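Local coordinates for protein alkyl hydroperoxide reductase AhpD (Deinococcus radiodurans R1, PDB 6K40) that probably has peroxide-reducing (peroxiredoxin) activity as a member of the AhpD-like family, in a stress-resistant bacterium, at residues S107-A110 with V111-D114; E124-E127 with R128-A131; A163-E166 with A167-I171; Y63-L66 with L67-E71. One frame throughout, in Å; residues are numbered along the deposited sequence.

Contact 1 (S107-A110 with V111-D114); sequences SGDA and VKAD
Asp109 and Lys112 meet where helix 110-118 begins, and the side chain of Asp109 carries the contact. Its CB lies 3.8 Å from CB of Lys112. CG comes closer to the same Lys112 CB, at 3.5 Å, and the two side chains cross at about a right angle. At the tip the two oxygens part. OD1 accepts from the backbone N of Lys112 (3.2 Å, N-H...O angle 164°), while OD2 packs against Lys112 CB. The N-H reaches OD1 from well above the carboxylate plane, 75° out of it. With CG anti to the backbone N of Asp109 (chi1 -164°), the carboxylate swings over the first turn and can take this bond.

Asp109 is therefore the N-cap. Its negative charge sits at the start of the helix, where it should suit the helix dipole. Its own backbone N is bound as well, to Ser107 OG at 3.2 Å. Gly108, with positive phi, makes the break between the two helices. Regular helix bonds follow, from Ala113 N to Asp109 O and from Asp114 N to Ala110 O (2.9 Å).

The polar ends of Lys112 and Asp114 have partners outside the contact. Lys112 runs out extended to a salt bridge with Glu129, and Asp114 OD2 is hydrogen-bonded to His193 of the second subunit. Ala113 packs on Leu103 and Arg104 of helix 93-107. The arrangement is that of a tight helix-to-helix connection, with an ST turn at Ser107 leading into an aspartate N-cap.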
ATOM      1  N   SER A 107      17.071   0.923  -2.235  1.00 25.89           N
ATOM      2  CA  SER A 107      16.898   1.039  -3.677  1.00 24.56           C
ATOM      3  C   SER A 107      17.145   2.447  -4.190  1.00 24.82           C
ATOM      4  O   SER A 107      17.503   2.617  -5.360  1.00 25.73           O
ATOM      5  CB  SER A 107      15.488   0.591  -4.074  1.00 25.19           C
ATOM      6  OG  SER A 107      14.526   1.570  -3.721  1.00 24.61           O
ATOM      7  N   GLY A 108      16.972   3.459  -3.342  1.00 26.56           N
ATOM      8  CA  GLY A 108      17.083   4.833  -3.786  1.00 26.09           C
ATOM      9  C   GLY A 108      16.010   5.277  -4.751  1.00 25.62           C
ATOM     10  O   GLY A 108      16.160   6.328  -5.380  1.00 25.40           O
ATOM     11  N   ASP A 109      14.930   4.506  -4.887  1.00 24.56           N
ATOM     12  CA  ASP A 109      13.851   4.780  -5.838  1.00 26.00           C
ATOM     13  C   ASP A 109      12.533   4.713  -5.072  1.00 23.92           C
ATOM     14  O   ASP A 109      11.926   3.643  -4.963  1.00 23.27           O
ATOM     15  CB  ASP A 109      13.887   3.789  -7.001  1.00 28.77           C
ATOM     16  CG  ASP A 109      13.061   4.248  -8.191  1.00 32.51           C
ATOM     17  OD1 ASP A 109      12.178   5.117  -8.013  1.00 33.53           O
ATOM     18  OD2 ASP A 109      13.296   3.737  -9.308  1.00 33.65           O
ATOM     19  N   ALA A 110      12.090   5.858  -4.547  1.00 26.54           N
ATOM     20  CA  ALA A 110      10.845   5.893  -3.785  1.00 25.03           C
ATOM     21  C   ALA A 110       9.645   5.562  -4.661  1.00 24.24           C
ATOM     22  O   ALA A 110       8.692   4.928  -4.194  1.00 23.33           O
ATOM     23  CB  ALA A 110      10.664   7.263  -3.131  1.00 23.83           C
ATOM     24  N   VAL A 111       9.673   5.980  -5.929  1.00 25.30           N
ATOM     25  CA  VAL A 111       8.568   5.690  -6.840  1.00 24.97           C
ATOM     26  C   VAL A 111       8.411   4.184  -7.011  1.00 25.10           C
ATOM     27  O   VAL A 111       7.300   3.640  -6.947  1.00 25.50           O
ATOM     28  CB  VAL A 111       8.796   6.391  -8.191  1.00 24.04           C
ATOM     29  CG1 VAL A 111       8.007   5.697  -9.299  1.00 24.65           C
ATOM     30  CG2 VAL A 111       8.433   7.863  -8.092  1.00 23.01           C
ATOM     31  N   LYS A 112       9.532   3.490  -7.228  1.00 24.51           N
ATOM     32  CA  LYS A 112       9.509   2.040  -7.385  1.00 22.12           C
ATOM     33  C   LYS A 112       9.017   1.353  -6.118  1.00 23.78           C
ATOM     34  O   LYS A 112       8.242   0.392  -6.187  1.00 25.02           O
ATOM     35  CB  LYS A 112      10.906   1.553  -7.764  1.00 20.71           C
ATOM     36  CG  LYS A 112      11.098   0.054  -7.797  1.00 21.07           C
ATOM     37  CD  LYS A 112      12.584  -0.244  -7.933  1.00 23.84           C
ATOM     38  CE  LYS A 112      12.867  -1.716  -8.135  1.00 23.92           C
ATOM     39  NZ  LYS A 112      14.326  -1.985  -8.071  1.00 25.09           N
ATOM     40  N   ALA A 113       9.448   1.831  -4.948  1.00 22.68           N
ATOM     41  CA  ALA A 113       8.998   1.230  -3.696  1.00 21.44           C
ATOM     42  C   ALA A 113       7.496   1.406  -3.517  1.00 21.22           C
ATOM     43  O   ALA A 113       6.783   0.454  -3.171  1.00 21.57           O
ATOM     44  CB  ALA A 113       9.762   1.834  -2.518  1.00 21.52           C
ATOM     45  N   ASP A 114       6.995   2.621  -3.760  1.00 21.48           N
ATOM     46  CA  ASP A 114       5.562   2.873  -3.639  1.00 21.70           C
ATOM     47  C   ASP A 114       4.766   2.008  -4.606  1.00 20.64           C
ATOM     48  O   ASP A 114       3.717   1.463  -4.243  1.00 20.99           O
ATOM     49  CB  ASP A 114       5.256   4.352  -3.888  1.00 21.73           C
ATOM     50  CG  ASP A 114       5.822   5.259  -2.814  1.00 24.06           C
ATOM     51  OD1 ASP A 114       6.208   4.748  -1.743  1.00 26.54           O
ATOM     52  OD2 ASP A 114       5.877   6.489  -3.039  1.00 24.58           O
TER

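Contact 2 (E124-E127 with R128-A131)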
ATOM      1  N   GLU A 124       8.085  -0.494 -12.814  1.00 27.55           N
ATOM      2  CA  GLU A 124       9.100  -0.756 -13.828  1.00 30.06           C
ATOM      3  C   GLU A 124      10.219  -1.530 -13.144  1.00 28.62           C
ATOM      4  O   GLU A 124      11.074  -0.955 -12.468  1.00 28.60           O
ATOM      5  CB  GLU A 124       9.572   0.536 -14.481  1.00 34.57           C
ATOM      6  CG  GLU A 124       8.770   0.860 -15.741  1.00 41.16           C
ATOM      7  CD  GLU A 124       8.702   2.340 -16.043  1.00 47.66           C
ATOM      8  OE1 GLU A 124       7.574   2.863 -16.185  1.00 49.74           O
ATOM      9  OE2 GLU A 124       9.772   2.977 -16.152  1.00 50.28           O
ATOM     10  N   LEU A 125      10.195  -2.847 -13.321  1.00 26.38           N
ATOM     11  CA  LEU A 125      11.069  -3.787 -12.640  1.00 25.88           C
ATOM     12  C   LEU A 125      11.917  -4.526 -13.665  1.00 26.58           C
ATOM     13  O   LEU A 125      11.505  -4.710 -14.815  1.00 24.31           O
ATOM     14  CB  LEU A 125      10.263  -4.801 -11.820  1.00 23.94           C
ATOM     15  CG  LEU A 125       9.409  -4.268 -10.677  1.00 22.53           C
ATOM     16  CD1 LEU A 125       8.746  -5.430  -9.962  1.00 20.49           C
ATOM     17  CD2 LEU A 125      10.270  -3.473  -9.727  1.00 22.33           C
ATOM     18  N   SER A 126      13.118  -4.928 -13.253  1.00 25.02           N
ATOM     19  CA  SER A 126      13.930  -5.788 -14.099  1.00 27.21           C
ATOM     20  C   SER A 126      13.247  -7.147 -14.265  1.00 28.39           C
ATOM     21  O   SER A 126      12.253  -7.456 -13.607  1.00 28.73           O
ATOM     22  CB  SER A 126      15.323  -5.959 -13.498  1.00 28.18           C
ATOM     23  OG  SER A 126      15.290  -6.827 -12.376  1.00 27.15           O
ATOM     24  N   GLU A 127      13.814  -7.989 -15.128  1.00 28.90           N
ATOM     25  CA  GLU A 127      13.181  -9.286 -15.347  1.00 31.27           C
ATOM     26  C   GLU A 127      13.380 -10.176 -14.129  1.00 28.27           C
ATOM     27  O   GLU A 127      12.498 -10.971 -13.771  1.00 28.28           O
ATOM     28  CB  GLU A 127      13.770  -9.969 -16.580  1.00 36.57           C
ATOM     29  CG  GLU A 127      13.114  -9.686 -17.915  1.00 42.83           C
ATOM     30  CD  GLU A 127      14.132  -9.820 -19.019  1.00 49.66           C
ATOM     31  OE1 GLU A 127      13.742  -9.885 -20.205  1.00 51.77           O
ATOM     32  OE2 GLU A 127      15.334  -9.809 -18.672  1.00 52.83           O
ATOM     33  N   ARG A 128      14.515 -10.007 -13.446  1.00 26.05           N
ATOM     34  CA  ARG A 128      14.753 -10.749 -12.218  1.00 24.75           C
ATOM     35  C   ARG A 128      13.812 -10.292 -11.114  1.00 22.53           C
ATOM     36  O   ARG A 128      13.267 -11.121 -10.377  1.00 22.92           O
ATOM     37  CB  ARG A 128      16.209 -10.588 -11.793  1.00 24.82           C
ATOM     38  CG  ARG A 128      16.484 -11.035 -10.375  1.00 24.94           C
ATOM     39  CD  ARG A 128      17.863 -10.608  -9.955  1.00 26.27           C
ATOM     40  NE  ARG A 128      18.851 -11.635 -10.250  1.00 28.56           N
ATOM     41  CZ  ARG A 128      19.602 -12.224  -9.328  1.00 25.92           C
ATOM     42  NH1 ARG A 128      19.468 -11.880  -8.054  1.00 24.46           N
ATOM     43  NH2 ARG A 128      20.483 -13.151  -9.681  1.00 23.79           N
ATOM     44  N   GLU A 129      13.601  -8.978 -10.992  1.00 23.20           N
ATOM     45  CA  GLU A 129      12.668  -8.476  -9.988  1.00 22.54           C
ATOM     46  C   GLU A 129      11.253  -8.956 -10.278  1.00 20.65           C
ATOM     47  O   GLU A 129      10.509  -9.305  -9.358  1.00 19.91           O
ATOM     48  CB  GLU A 129      12.721  -6.949  -9.931  1.00 22.70           C
ATOM     49  CG  GLU A 129      14.032  -6.397  -9.392  1.00 24.23           C
ATOM     50  CD  GLU A 129      14.195  -4.908  -9.644  1.00 26.95           C
ATOM     51  OE1 GLU A 129      13.653  -4.404 -10.653  1.00 27.99           O
ATOM     52  OE2 GLU A 129      14.877  -4.241  -8.835  1.00 27.20           O
ATOM     53  N   GLN A 130      10.870  -8.990 -11.557  1.00 21.96           N
ATOM     54  CA  GLN A 130       9.553  -9.495 -11.928  1.00 21.50           C
ATOM     55  C   GLN A 130       9.394 -10.956 -11.538  1.00 20.33           C
ATOM     56  O   GLN A 130       8.368 -11.351 -10.972  1.00 19.69           O
ATOM     57  CB  GLN A 130       9.330  -9.324 -13.427  1.00 23.75           C
ATOM     58  CG  GLN A 130       9.119  -7.898 -13.868  1.00 27.42           C
ATOM     59  CD  GLN A 130       9.009  -7.776 -15.370  1.00 29.35           C
ATOM     60  OE1 GLN A 130       8.166  -8.420 -15.995  1.00 30.57           O
ATOM     61  NE2 GLN A 130       9.863  -6.948 -15.961  1.00 30.37           N
ATOM     62  N   ALA A 131      10.396 -11.782 -11.857  1.00 20.74           N
ATOM     63  CA  ALA A 131      10.330 -13.196 -11.498  1.00 20.07           C
ATOM     64  C   ALA A 131      10.238 -13.372  -9.989  1.00 19.90           C
ATOM     65  O   ALA A 131       9.424 -14.161  -9.489  1.00 20.73           O
ATOM     66  CB  ALA A 131      11.542 -13.941 -12.058  1.00 20.44           C
TER
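A capping box opens helix 127-141, with Ser126 as N-cap and Glu129 as its partner three residues on. The two residues exchange bonds. Glu129 N gives its hydrogen to Ser126 OG at 3.1 Å, with an N-H...O angle of 165°. In return, Ser126 N gives its hydrogen to Glu129 OE1 at 2.7 Å. OE1 is met on its anti side, 23° out of the carboxylate plane. Ser126 OG stands between its own backbone N and carbonyl carbon (chi1 74°), which turns it toward the first turn of the helix. There it also touches Glu129 CG at 3.3 Å.

Leu125 lies against the carboxylate from the loop side. Its CB and CD2 both approach Glu129 OE1, CB at 3.6 Å, and the two side chains cross at about a right angle. OE2 is engaged by Lys112, so the two oxygens have different partners.

Gln130 adds a second link. Its extended side chain reaches back toward the loop, and NE2 donates to Leu125 O at 3.0 Å. The donor sits above that carbonyl plane, while Leu125 O lies close to the amide plane of Gln130. A weak bond also runs from NE2 to Ser126 O, which already accepts from Gln130 N at 2.9 Å. Arg128 points away to Glu78 and to Ala157 O, and Leu125 packs on Val116 and Trp120. The whole is a capping box reinforced by a glutamine side chain, bonded to the carbonyl before the N-cap, where a loop enters helix 127-141.

Contact 3 (A163-E166 with A167-I171)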
ATOM      1  N   ALA A 163      20.787 -18.821  -3.271  1.00 21.49           N
ATOM      2  CA  ALA A 163      19.971 -17.614  -3.336  1.00 20.61           C
ATOM      3  C   ALA A 163      18.487 -17.953  -3.397  1.00 20.41           C
ATOM      4  O   ALA A 163      17.656 -17.232  -2.835  1.00 19.40           O
ATOM      5  CB  ALA A 163      20.380 -16.766  -4.538  1.00 21.28           C
ATOM      6  N   ILE A 164      18.131 -19.047  -4.074  1.00 20.93           N
ATOM      7  CA  ILE A 164      16.730 -19.453  -4.132  1.00 20.64           C
ATOM      8  C   ILE A 164      16.238 -19.876  -2.753  1.00 22.87           C
ATOM      9  O   ILE A 164      15.131 -19.515  -2.337  1.00 20.93           O
ATOM     10  CB  ILE A 164      16.547 -20.572  -5.173  1.00 19.33           C
ATOM     11  CG1 ILE A 164      16.703 -20.009  -6.590  1.00 19.60           C
ATOM     12  CG2 ILE A 164      15.195 -21.247  -5.003  1.00 18.53           C
ATOM     13  CD1 ILE A 164      16.619 -21.057  -7.683  1.00 16.88           C
ATOM     14  N   LEU A 165      17.049 -20.647  -2.025  1.00 22.02           N
ATOM     15  CA  LEU A 165      16.696 -21.021  -0.661  1.00 23.51           C
ATOM     16  C   LEU A 165      16.542 -19.788   0.221  1.00 22.92           C
ATOM     17  O   LEU A 165      15.602 -19.698   1.019  1.00 15.32           O
ATOM     18  CB  LEU A 165      17.751 -21.971  -0.092  1.00 25.41           C
ATOM     19  CG  LEU A 165      17.677 -22.353   1.389  1.00 28.16           C
ATOM     20  CD1 LEU A 165      16.292 -22.865   1.756  1.00 32.86           C
ATOM     21  CD2 LEU A 165      18.741 -23.392   1.725  1.00 32.83           C
ATOM     22  N   GLU A 166      17.447 -18.815   0.069  1.00 22.59           N
ATOM     23  CA  GLU A 166      17.349 -17.585   0.850  1.00 20.18           C
ATOM     24  C   GLU A 166      16.072 -16.818   0.522  1.00 18.18           C
ATOM     25  O   GLU A 166      15.398 -16.307   1.423  1.00 18.02           O
ATOM     26  CB  GLU A 166      18.578 -16.713   0.600  1.00 22.47           C
ATOM     27  CG  GLU A 166      18.678 -15.492   1.507  1.00 27.09           C
ATOM     28  CD  GLU A 166      20.068 -14.875   1.510  1.00 32.53           C
ATOM     29  OE1 GLU A 166      20.184 -13.657   1.249  1.00 34.35           O
ATOM     30  OE2 GLU A 166      21.047 -15.610   1.773  1.00 34.38           O
ATOM     31  N   ALA A 167      15.722 -16.727  -0.764  1.00 19.00           N
ATOM     32  CA  ALA A 167      14.518 -16.001  -1.160  1.00 18.58           C
ATOM     33  C   ALA A 167      13.262 -16.689  -0.641  1.00 17.96           C
ATOM     34  O   ALA A 167      12.328 -16.024  -0.173  1.00 18.67           O
ATOM     35  CB  ALA A 167      14.464 -15.861  -2.679  1.00 15.63           C
ATOM     36  N   VAL A 168      13.214 -18.020  -0.738  1.00 18.03           N
ATOM     37  CA  VAL A 168      12.081 -18.764  -0.198  1.00 17.90           C
ATOM     38  C   VAL A 168      11.963 -18.524   1.300  1.00 17.44           C
ATOM     39  O   VAL A 168      10.865 -18.290   1.826  1.00 18.13           O
ATOM     40  CB  VAL A 168      12.221 -20.263  -0.527  1.00 16.19           C
ATOM     41  CG1 VAL A 168      11.156 -21.068   0.191  1.00 15.79           C
ATOM     42  CG2 VAL A 168      12.132 -20.487  -2.022  1.00 15.41           C
ATOM     43  N   GLN A 169      13.096 -18.564   2.008  1.00 18.69           N
ATOM     44  CA  GLN A 169      13.094 -18.290   3.439  1.00 18.89           C
ATOM     45  C   GLN A 169      12.567 -16.895   3.738  1.00 16.79           C
ATOM     46  O   GLN A 169      11.800 -16.711   4.684  1.00 15.70           O
ATOM     47  CB  GLN A 169      14.505 -18.449   4.001  1.00 20.14           C
ATOM     48  CG  GLN A 169      14.769 -19.777   4.672  1.00 22.08           C
ATOM     49  CD  GLN A 169      16.230 -19.962   4.999  1.00 23.43           C
ATOM     50  OE1 GLN A 169      16.587 -20.283   6.131  1.00 26.70           O
ATOM     51  NE2 GLN A 169      17.090 -19.757   4.008  1.00 22.78           N
ATOM     52  N   VAL A 170      12.965 -15.901   2.946  1.00 18.00           N
ATOM     53  CA  VAL A 170      12.531 -14.530   3.210  1.00 17.44           C
ATOM     54  C   VAL A 170      11.025 -14.391   2.990  1.00 16.85           C
ATOM     55  O   VAL A 170      10.313 -13.792   3.808  1.00 16.90           O
ATOM     56  CB  VAL A 170      13.332 -13.542   2.346  1.00 17.47           C
ATOM     57  CG1 VAL A 170      12.699 -12.156   2.384  1.00 15.93           C
ATOM     58  CG2 VAL A 170      14.776 -13.487   2.824  1.00 17.06           C
ATOM     59  N   ILE A 171      10.519 -14.939   1.882  1.00 17.06           N
ATOM     60  CA  ILE A 171       9.084 -14.865   1.605  1.00 18.13           C
ATOM     61  C   ILE A 171       8.291 -15.522   2.731  1.00 18.74           C
ATOM     62  O   ILE A 171       7.313 -14.958   3.247  1.00 19.95           O
ATOM     63  CB  ILE A 171       8.762 -15.504   0.242  1.00 17.30           C
ATOM     64  CG1 ILE A 171       9.385 -14.685  -0.891  1.00 14.96           C
ATOM     65  CG2 ILE A 171       7.251 -15.631   0.057  1.00 15.69           C
ATOM     66  CD1 ILE A 171       9.636 -15.483  -2.162  1.00 15.12           C
TER
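Gln169 folds back over Leu165, one turn earlier on helix 161-184. Its NE2 lies 3.7 Å from Leu165 CG and close to CD1, and the two side chains run at a slant to each other. The same NE2 reaches Leu165 O at 3.3 Å in a weak hydrogen bond. That oxygen already takes the regular helix bond from Gln169 N, at 2.9 Å. One carbonyl thus receives both the main-chain and the side-chain N-H of a single residue. Gln169 has a first torsion of -99°, an unusual value, and from there the chain extends so that the amide lies back along the helix. The amide's other atom, OE1, probably shares a hydrogen bond with Tyr63 OH.

Ile164 and Val168 meet more loosely, CG2 to CG2 at 4.3 Å. Val168 CG2 stands anti to its own carbonyl carbon and beside its backbone N, which brings it to 3.2 Å from Ile164 O. Val170 CG2 repeats this at Glu166 O, also 3.2 Å away. Underneath, the backbone keeps its regular i to i+4 bonds, such as Val168 N to Ile164 O at 2.9 Å.

Glu166 reaches away from this turn to the loop after helix 54-69, where OE2 accepts from Gly73 N and OE1 from Leu74 N. Ala167 and Val170 pack on Leu82 of helix 76-90, and Val168 packs on Tyr135. The chemistry implies a helix with an apolar side set against its neighbours, while the polar ends of Glu166 and Gln169 tie it to helix 54-69 and the loop that follows.

Contact 4 (Y63-L66 with L67-E71); sequences YFNL and LVNKE
Toward the C-terminal part of helix 54-69 the chain takes a wider pi-type turn, where Asn65 O accepts from both Asn69 N (3.1 Å) and Lys70 N (3.0 Å). The Lys70 N-H comes in nearly in line with the carbonyl, whereas that of Asn69 is tilted 33° from the carbonyl plane. Before this point the turns are regular, with Leu67 N bonded to Tyr63 O and Val68 N to Phe64 O.

The side chains of Asn65 and Asn69 add a bond of their own. Asn69 ND2 donates to Asn65 OD1 at 2.9 Å. The acceptor lies almost in the amide plane of Asn69, yet the two amides are turned 66° apart. Asn65 has CG anti to its backbone N (chi1 -163°), which carries OD1 along the helix toward Asn69.

Val68 CG2 sits over one face of the Phe64 ring, offset toward the rim, in a CH-pi contact 3.9 Å from the ring centroid. Trp60 also meets this ring, and a glycerol, probably from the crystallisation liquor, lies near it. Tyr63 and Leu67 run side by side, with Leu67 CD2 4.1 Å from Tyr63 CZ. The hydroxyl's polar partner is Gln169, on helix 161-184.

Lys70 bends back across Leu66, its CD 3.6 Å from Leu66 CA. A water donates to Leu66 O at 2.8 Å and also to Glu71 O, bridging the helix to the outgoing chain. The chemistry implies a polar finish: amides, a shared carbonyl and a water serve this turn, while the aromatic and aliphatic groups provide its apolar contacts.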
ATOM      1  N   TYR A  63      17.525 -15.404  14.228  1.00 19.32           N
ATOM      2  CA  TYR A  63      17.258 -15.950  12.897  1.00 18.28           C
ATOM      3  C   TYR A  63      16.871 -14.854  11.904  1.00 18.79           C
ATOM      4  O   TYR A  63      17.420 -14.784  10.796  1.00 19.67           O
ATOM      5  CB  TYR A  63      16.167 -17.017  12.969  1.00 19.71           C
ATOM      6  CG  TYR A  63      15.763 -17.559  11.610  1.00 21.34           C
ATOM      7  CD1 TYR A  63      16.717 -17.832  10.636  1.00 19.83           C
ATOM      8  CD2 TYR A  63      14.430 -17.798  11.301  1.00 23.01           C
ATOM      9  CE1 TYR A  63      16.355 -18.322   9.395  1.00 19.03           C
ATOM     10  CE2 TYR A  63      14.062 -18.295  10.063  1.00 21.77           C
ATOM     11  CZ  TYR A  63      15.027 -18.552   9.115  1.00 19.55           C
ATOM     12  OH  TYR A  63      14.658 -19.043   7.886  1.00 20.69           O
ATOM     13  N   PHE A  64      15.921 -13.994  12.283  1.00 19.08           N
ATOM     14  CA  PHE A  64      15.405 -12.975  11.372  1.00 18.04           C
ATOM     15  C   PHE A  64      16.497 -12.000  10.957  1.00 18.36           C
ATOM     16  O   PHE A  64      16.616 -11.645   9.779  1.00 19.87           O
ATOM     17  CB  PHE A  64      14.241 -12.233  12.035  1.00 19.19           C
ATOM     18  CG  PHE A  64      13.641 -11.153  11.180  1.00 22.64           C
ATOM     19  CD1 PHE A  64      12.622 -11.444  10.287  1.00 22.44           C
ATOM     20  CD2 PHE A  64      14.091  -9.842  11.272  1.00 23.53           C
ATOM     21  CE1 PHE A  64      12.068 -10.456   9.500  1.00 22.83           C
ATOM     22  CE2 PHE A  64      13.543  -8.848  10.485  1.00 23.44           C
ATOM     23  CZ  PHE A  64      12.530  -9.154   9.599  1.00 24.32           C
ATOM     24  N   ASN A  65      17.293 -11.538  11.921  1.00 20.07           N
ATOM     25  CA  ASN A  65      18.388 -10.628  11.626  1.00 20.23           C
ATOM     26  C   ASN A  65      19.394 -11.272  10.686  1.00 21.22           C
ATOM     27  O   ASN A  65      19.844 -10.635   9.726  1.00 20.59           O
ATOM     28  CB  ASN A  65      19.064 -10.204  12.930  1.00 21.23           C
ATOM     29  CG  ASN A  65      19.927  -8.976  12.768  1.00 23.06           C
ATOM     30  OD1 ASN A  65      19.799  -8.235  11.796  1.00 24.23           O
ATOM     31  ND2 ASN A  65      20.820  -8.753  13.724  1.00 24.26           N
ATOM     32  N   LEU A  66      19.752 -12.541  10.932  1.00 21.58           N
ATOM     33  CA  LEU A  66      20.692 -13.199  10.029  1.00 22.55           C
ATOM     34  C   LEU A  66      20.119 -13.315   8.620  1.00 22.31           C
ATOM     35  O   LEU A  66      20.833 -13.103   7.632  1.00 20.96           O
ATOM     36  CB  LEU A  66      21.070 -14.577  10.568  1.00 23.11           C
ATOM     37  CG  LEU A  66      22.031 -15.364   9.676  1.00 23.98           C
ATOM     38  CD1 LEU A  66      23.380 -14.668   9.599  1.00 22.92           C
ATOM     39  CD2 LEU A  66      22.185 -16.795  10.175  1.00 25.47           C
ATOM     40  N   LEU A  67      18.827 -13.622   8.508  1.00 21.98           N
ATOM     41  CA  LEU A  67      18.241 -13.900   7.200  1.00 21.21           C
ATOM     42  C   LEU A  67      17.997 -12.631   6.389  1.00 23.55           C
ATOM     43  O   LEU A  67      18.268 -12.604   5.183  1.00 24.82           O
ATOM     44  CB  LEU A  67      16.931 -14.666   7.371  1.00 20.06           C
ATOM     45  CG  LEU A  67      16.177 -15.004   6.086  1.00 19.23           C
ATOM     46  CD1 LEU A  67      16.933 -16.063   5.297  1.00 15.18           C
ATOM     47  CD2 LEU A  67      14.762 -15.464   6.403  1.00 14.90           C
ATOM     48  N   VAL A  68      17.501 -11.575   7.024  1.00 23.68           N
ATOM     49  CA  VAL A  68      16.977 -10.418   6.309  1.00 22.63           C
ATOM     50  C   VAL A  68      17.984  -9.276   6.245  1.00 25.32           C
ATOM     51  O   VAL A  68      18.116  -8.623   5.208  1.00 26.30           O
ATOM     52  CB  VAL A  68      15.657  -9.960   6.968  1.00 19.53           C
ATOM     53  CG1 VAL A  68      15.147  -8.677   6.325  1.00 19.05           C
ATOM     54  CG2 VAL A  68      14.617 -11.064   6.877  1.00 17.31           C
ATOM     55  N   ASN A  69      18.712  -9.022   7.330  1.00 25.11           N
ATOM     56  CA  ASN A  69      19.562  -7.839   7.418  1.00 26.30           C
ATOM     57  C   ASN A  69      21.032  -8.116   7.140  1.00 28.10           C
ATOM     58  O   ASN A  69      21.677  -7.337   6.431  1.00 28.82           O
ATOM     59  CB  ASN A  69      19.426  -7.197   8.802  1.00 24.08           C
ATOM     60  CG  ASN A  69      18.001  -6.809   9.122  1.00 22.87           C
ATOM     61  OD1 ASN A  69      17.254  -6.367   8.249  1.00 23.32           O
ATOM     62  ND2 ASN A  69      17.613  -6.973  10.380  1.00 23.08           N
ATOM     63  N   LYS A  70      21.583  -9.196   7.688  1.00 26.26           N
ATOM     64  CA  LYS A  70      23.007  -9.459   7.557  1.00 27.58           C
ATOM     65  C   LYS A  70      23.334  -9.947   6.147  1.00 26.56           C
ATOM     66  O   LYS A  70      22.456 -10.144   5.303  1.00 25.28           O
ATOM     67  CB  LYS A  70      23.458 -10.463   8.614  1.00 29.96           C
ATOM     68  CG  LYS A  70      23.585  -9.862  10.006  1.00 32.42           C
ATOM     69  CD  LYS A  70      23.258 -10.880  11.078  1.00 34.02           C
ATOM     70  CE  LYS A  70      24.327 -10.909  12.153  1.00 36.18           C
ATOM     71  NZ  LYS A  70      24.397 -12.241  12.819  1.00 38.37           N
ATOM     72  N   GLU A  71      24.625 -10.151   5.900  1.00 27.81           N
ATOM     73  CA  GLU A  71      25.098 -10.475   4.561  1.00 29.68           C
ATOM     74  C   GLU A  71      24.666 -11.881   4.167  1.00 28.63           C
ATOM     75  O   GLU A  71      24.652 -12.799   4.991  1.00 29.05           O
ATOM     76  CB  GLU A  71      26.621 -10.350   4.515  1.00 35.25           C
ATOM     77  CG  GLU A  71      27.263 -10.689   3.186  1.00 41.32           C
ATOM     78  CD  GLU A  71      28.753 -10.406   3.190  1.00 46.99           C
ATOM     79  OE1 GLU A  71      29.522 -11.236   2.655  1.00 48.52           O
ATOM     80  OE2 GLU A  71      29.155  -9.354   3.732  1.00 48.92           O
TER
HETATM   81  O   HOH W   1      22.528 -14.157   5.638  1.00 25.46           O

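How the contacts relate
From the N terminus the order is contact 4, contact 1, contact 2, contact 3. Each is local, between side chains within about a turn, so none closes a long loop. The four follow in series, and none encloses or crosses another. Contact 4 lies toward the C-terminal part of helix 54-69. Contacts 1 and 2 start helices 110-118 and 127-141, and contact 3 lies within helix 161-184. Two pairs touch. Contacts 1 and 2 are joined through Lys112, whose CE also packs on Leu125 CD2. Contacts 3 and 4 have centres about 12 Å apart, and there Leu67 packs against Gln169 and Val170. Contacts 2 and 3 come within about 6 Å at their nearest atoms without touching.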